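Side-chain contacts in isochorismatase hydrolase (Alkaliphilus metalliredigens, PDB 3HB7), which probably acts as a hydrolase of the isochorismatase family: residues G50-L55 / Q184-D189; S83-I86 / Y90-E93. One frame throughout, in Å; residues are numbered along the deposited sequence.

Contact 1: G50-L55 / Q184-D189; sequences GDDIHL and QAWEND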
loop_
_atom_site.group_PDB
_atom_site.type_symbol
_atom_site.label_atom_id
_atom_site.label_comp_id
_atom_site.label_asym_id
_atom_site.label_seq_id
_atom_site.Cartn_x
_atom_site.Cartn_y
_atom_site.Cartn_z
ATOM N N GLY E 50 -61.082 13.655 5.295
ATOM C CA GLY E 50 -60.919 12.999 6.569
ATOM C C GLY E 50 -59.646 13.341 7.301
ATOM O O GLY E 50 -58.832 14.114 6.826
ATOM N N ASP E 51 -59.517 12.794 8.493
ATOM C CA ASP E 51 -58.388 13.084 9.334
ATOM C C ASP E 51 -57.503 11.890 9.664
ATOM O O ASP E 51 -56.870 11.864 10.690
ATOM C CB ASP E 51 -58.853 13.746 10.602
ATOM C CG ASP E 51 -57.854 14.694 11.124
ATOM O OD1 ASP E 51 -56.938 15.025 10.357
ATOM O OD2 ASP E 51 -57.977 15.104 12.287
ATOM N N ASP E 52 -57.507 10.894 8.806
ATOM C CA ASP E 52 -56.769 9.679 9.046
ATOM C C ASP E 52 -55.261 9.880 9.088
ATOM O O ASP E 52 -54.577 9.217 9.821
ATOM C CB ASP E 52 -57.156 8.619 8.024
ATOM C CG ASP E 52 -58.463 7.974 8.338
ATOM O OD1 ASP E 52 -59.184 8.495 9.192
ATOM O OD2 ASP E 52 -58.772 6.947 7.736
ATOM N N ILE E 53 -54.766 10.798 8.273
ATOM C CA ILE E 53 -53.350 11.038 8.168
ATOM C C ILE E 53 -52.895 12.459 8.424
ATOM O O ILE E 53 -53.290 13.365 7.742
ATOM C CB ILE E 53 -52.870 10.597 6.829
ATOM C CG1 ILE E 53 -53.101 9.100 6.726
ATOM C CG2 ILE E 53 -51.435 10.931 6.677
ATOM C CD1 ILE E 53 -53.235 8.571 5.363
ATOM N N HIS E 54 -52.026 12.623 9.413
ATOM C CA HIS E 54 -51.537 13.920 9.815
ATOM C C HIS E 54 -50.149 14.178 9.309
ATOM O O HIS E 54 -49.376 13.280 9.167
ATOM C CB HIS E 54 -51.462 14.019 11.316
ATOM C CG HIS E 54 -52.775 13.904 12.011
ATOM N ND1 HIS E 54 -53.039 14.547 13.195
ATOM C CD2 HIS E 54 -53.883 13.199 11.713
ATOM C CE1 HIS E 54 -54.258 14.257 13.590
ATOM N NE2 HIS E 54 -54.793 13.441 12.708
ATOM N N LEU E 55 -49.834 15.438 9.095
ATOM C CA LEU E 55 -48.507 15.851 8.746
ATOM C C LEU E 55 -47.902 16.534 9.950
ATOM O O LEU E 55 -48.519 17.395 10.527
ATOM C CB LEU E 55 -48.559 16.851 7.620
ATOM C CG LEU E 55 -48.593 16.358 6.195
ATOM C CD1 LEU E 55 -48.133 17.447 5.279
ATOM C CD2 LEU E 55 -47.754 15.152 6.054
ATOM N N GLN E 184 -50.918 3.828 -2.463
ATOM C CA GLN E 184 -51.761 2.802 -3.034
ATOM C C GLN E 184 -52.316 1.843 -2.010
ATOM O O GLN E 184 -53.376 1.285 -2.196
ATOM C CB GLN E 184 -51.046 2.044 -4.130
ATOM C CG GLN E 184 -51.672 0.726 -4.423
ATOM C CD GLN E 184 -52.737 0.801 -5.495
ATOM O OE1 GLN E 184 -52.911 1.823 -6.153
ATOM N NE2 GLN E 184 -53.444 -0.299 -5.687
ATOM N N ALA E 185 -51.579 1.608 -0.945
ATOM C CA ALA E 185 -52.058 0.716 0.076
ATOM C C ALA E 185 -53.288 1.256 0.771
ATOM O O ALA E 185 -54.177 0.517 1.114
ATOM C CB ALA E 185 -50.991 0.428 1.042
ATOM N N TRP E 186 -53.309 2.550 1.018
ATOM C CA TRP E 186 -54.453 3.184 1.633
ATOM C C TRP E 186 -55.660 3.122 0.731
ATOM O O TRP E 186 -56.774 2.944 1.185
ATOM C CB TRP E 186 -54.159 4.617 2.009
ATOM C CG TRP E 186 -53.574 4.795 3.370
ATOM C CD1 TRP E 186 -52.264 4.958 3.672
ATOM C CD2 TRP E 186 -54.276 4.863 4.613
ATOM N NE1 TRP E 186 -52.106 5.117 5.011
ATOM C CE2 TRP E 186 -53.327 5.059 5.613
ATOM C CE3 TRP E 186 -55.614 4.773 4.975
ATOM C CZ2 TRP E 186 -53.667 5.156 6.938
ATOM C CZ3 TRP E 186 -55.944 4.875 6.287
ATOM C CH2 TRP E 186 -54.977 5.060 7.255
ATOM N N GLU E 187 -55.424 3.302 -0.555
ATOM C CA GLU E 187 -56.491 3.348 -1.536
ATOM C C GLU E 187 -57.191 2.031 -1.532
ATOM O O GLU E 187 -58.393 1.953 -1.625
ATOM C CB GLU E 187 -55.928 3.617 -2.913
ATOM C CG GLU E 187 -56.556 4.786 -3.603
ATOM C CD GLU E 187 -56.058 6.116 -3.092
ATOM O OE1 GLU E 187 -55.638 6.949 -3.913
ATOM O OE2 GLU E 187 -56.096 6.330 -1.869
ATOM N N ASN E 188 -56.396 1.001 -1.345
ATOM C CA ASN E 188 -56.830 -0.369 -1.363
ATOM C C ASN E 188 -57.411 -0.833 -0.046
ATOM O O ASN E 188 -57.762 -1.980 0.114
ATOM C CB ASN E 188 -55.647 -1.245 -1.711
ATOM C CG ASN E 188 -55.463 -1.397 -3.190
ATOM O OD1 ASN E 188 -55.331 -0.426 -3.924
ATOM N ND2 ASN E 188 -55.461 -2.626 -3.640
ATOM N N ASP E 189 -57.486 0.050 0.922
ATOM C CA ASP E 189 -57.980 -0.367 2.211
ATOM C C ASP E 189 -57.162 -1.532 2.757
ATOM O O ASP E 189 -57.689 -2.401 3.427
ATOM C CB ASP E 189 -59.448 -0.763 2.119
#
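D52 OD2, which is held in a salt bridge by R48, also stands 3.8 Å from W186 CZ3, so the carboxylate touches the indole. The contact joins the start of strand 53-60, in the parallel sheet of this alpha/beta isochorismatase fold, to the last turn of helix 179-187. The carboxylate and indole planes are 49° apart, which excludes a flat stack. The main apolar contact is a CH-pi interaction: I53 CD1 lies 3.7 Å from the centroid of the five-membered ring of W186, 20° off the normal, and therefore over a face. I53 runs nearly extended from CA to CD1 (chi2 155°), which carries the methyl out to the indole, and I53 CG1 follows at 4.0 Å from W186 CZ2. H8 and Y182 meet the same tryptophan edge-to-face. Replacing W186 with an alanine would probably leave I53 CD1 without its indole face and open a gap between strand and helix. Beyond the tryptophan the helix ends in a Schellman motif: D189 takes a positive phi and D189 N bonds to W186 O at 3.0 Å. The closest approach across the contact is I53 CD1 to W186 CE2, 3.5 Å.

Contact 2: S83-I86 / Y90-E93; sequences SDFI and YPQE
The phenol of Y90 reaches back to D84, closing a short non-regular turn of chain within the connection between strands 53-60 and 96-100 of the parallel sheet of the alpha/beta isochorismatase fold. Polar contact comes first: Y90 OH donates to D84 OD2 at 2.9 Å. The hydroxyl meets that oxygen on its syn side, 20° out of the carboxylate plane, and the carboxylate stands nearly perpendicular to the phenol ring, at 86°. This one bond ties down the far end of an otherwise exposed tyrosine. I86 O and Y90 N are also close, but the angle there is too poor for a hydrogen bond.

Edge contacts form the second group. F85 O lies in the plane of the Y90 ring, 3.5 Å from Y90 CD2, and D84 OD2 and I86 O also meet the ring at its edge. F85 CB packs 3.7 Å from the same Y90 CD2, so the phenol lies alongside the F85 backbone as well as its side chain.

The third group is proline on aromatic. P91 CG sits over a face of the F85 ring, 4.1 Å from the centroid and 28° off the normal, a CH-pi contact in which the two side chains cross at about a right angle. I97 of strand 96-100 touches both F85 and P91, linking the pair to the sheet. P91 CD also lies 3.0 Å above the plane of the ring of Y90, its neighbour in sequence, offset toward the rim.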
loop_
_atom_site.group_PDB
_atom_site.type_symbol
_atom_site.label_atom_id
_atom_site.label_comp_id
_atom_site.label_asym_id
_atom_site.label_seq_id
_atom_site.Cartn_x
_atom_site.Cartn_y
_atom_site.Cartn_z
ATOM N N SER E 83 -32.936 27.388 9.944
ATOM C CA SER E 83 -33.843 26.530 10.678
ATOM C C SER E 83 -35.156 26.283 9.995
ATOM O O SER E 83 -35.772 25.272 10.200
ATOM C CB SER E 83 -34.082 27.076 12.068
ATOM O OG SER E 83 -34.399 26.049 12.952
ATOM N N ASP E 84 -35.591 27.243 9.196
ATOM C CA ASP E 84 -36.916 27.206 8.591
ATOM C C ASP E 84 -37.097 26.206 7.494
ATOM O O ASP E 84 -36.170 25.823 6.840
ATOM C CB ASP E 84 -37.332 28.580 8.100
ATOM C CG ASP E 84 -38.781 28.866 8.359
ATOM O OD1 ASP E 84 -39.363 28.216 9.227
ATOM O OD2 ASP E 84 -39.346 29.737 7.699
ATOM N N PHE E 85 -38.328 25.789 7.310
ATOM C CA PHE E 85 -38.657 24.867 6.261
ATOM C C PHE E 85 -38.459 25.513 4.902
ATOM O O PHE E 85 -38.608 26.697 4.742
ATOM C CB PHE E 85 -40.066 24.335 6.451
ATOM C CG PHE E 85 -40.301 23.776 7.805
ATOM C CD1 PHE E 85 -39.936 22.511 8.105
ATOM C CD2 PHE E 85 -40.844 24.537 8.786
ATOM C CE1 PHE E 85 -40.116 22.026 9.344
ATOM C CE2 PHE E 85 -41.021 24.046 10.014
ATOM C CZ PHE E 85 -40.659 22.794 10.289
ATOM N N ILE E 86 -38.069 24.721 3.935
ATOM C CA ILE E 86 -37.988 25.202 2.600
ATOM C C ILE E 86 -39.403 25.385 2.126
ATOM O O ILE E 86 -40.283 24.652 2.509
ATOM C CB ILE E 86 -37.254 24.230 1.725
ATOM C CG1 ILE E 86 -37.883 22.867 1.845
ATOM C CG2 ILE E 86 -35.838 24.169 2.130
ATOM C CD1 ILE E 86 -37.484 21.959 0.802
ATOM N N TYR E 90 -43.179 23.738 2.957
ATOM C CA TYR E 90 -43.656 24.478 4.098
ATOM C C TYR E 90 -44.962 23.973 4.664
ATOM O O TYR E 90 -45.816 23.504 3.957
ATOM C CB TYR E 90 -43.813 25.927 3.732
ATOM C CG TYR E 90 -43.407 26.849 4.804
ATOM C CD1 TYR E 90 -44.336 27.488 5.578
ATOM C CD2 TYR E 90 -42.091 27.082 5.051
ATOM C CE1 TYR E 90 -43.955 28.319 6.548
ATOM C CE2 TYR E 90 -41.709 27.912 6.012
ATOM C CZ TYR E 90 -42.632 28.530 6.761
ATOM O OH TYR E 90 -42.198 29.375 7.718
ATOM N N PRO E 91 -45.081 24.064 5.969
ATOM C CA PRO E 91 -46.233 23.559 6.678
ATOM C C PRO E 91 -47.447 24.391 6.410
ATOM O O PRO E 91 -47.356 25.566 6.168
ATOM C CB PRO E 91 -45.835 23.733 8.134
ATOM C CG PRO E 91 -44.444 23.924 8.122
ATOM C CD PRO E 91 -44.120 24.633 6.903
ATOM N N GLN E 92 -48.597 23.773 6.501
ATOM C CA GLN E 92 -49.802 24.501 6.257
ATOM C C GLN E 92 -50.621 24.686 7.492
ATOM O O GLN E 92 -51.044 23.735 8.094
ATOM C CB GLN E 92 -50.647 23.721 5.267
ATOM C CG GLN E 92 -51.159 24.538 4.153
ATOM C CD GLN E 92 -51.350 23.734 2.927
ATOM O OE1 GLN E 92 -52.209 22.891 2.875
ATOM N NE2 GLN E 92 -50.541 23.983 1.932
ATOM N N GLU E 93 -50.876 25.912 7.880
ATOM C CA GLU E 93 -52.019 26.109 8.714
ATOM C C GLU E 93 -51.937 25.314 9.973
ATOM O O GLU E 93 -51.150 25.580 10.835
ATOM C CB GLU E 93 -53.274 25.688 7.965
#

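Overall arrangement
The two contacts lie about 22 Å apart between centres, and their nearest atoms are about 6 Å apart without touching. Along the chain contact 2 is nested inside contact 1: residues 50-55 come first, both segments of contact 2 follow in the connection after strand 53-60, and the outer loop is closed much later by residues 184-189. They share two elements, strand 53-60 and helix 35-47. The strand begins in contact 1, and its later residues Q59 and H57 touch contact 2; the helix is touched by side chains of both. Contact 1 thus joins the last helix, 179-187, to the sheet, whereas contact 2 shapes a local loop between neighbouring strands.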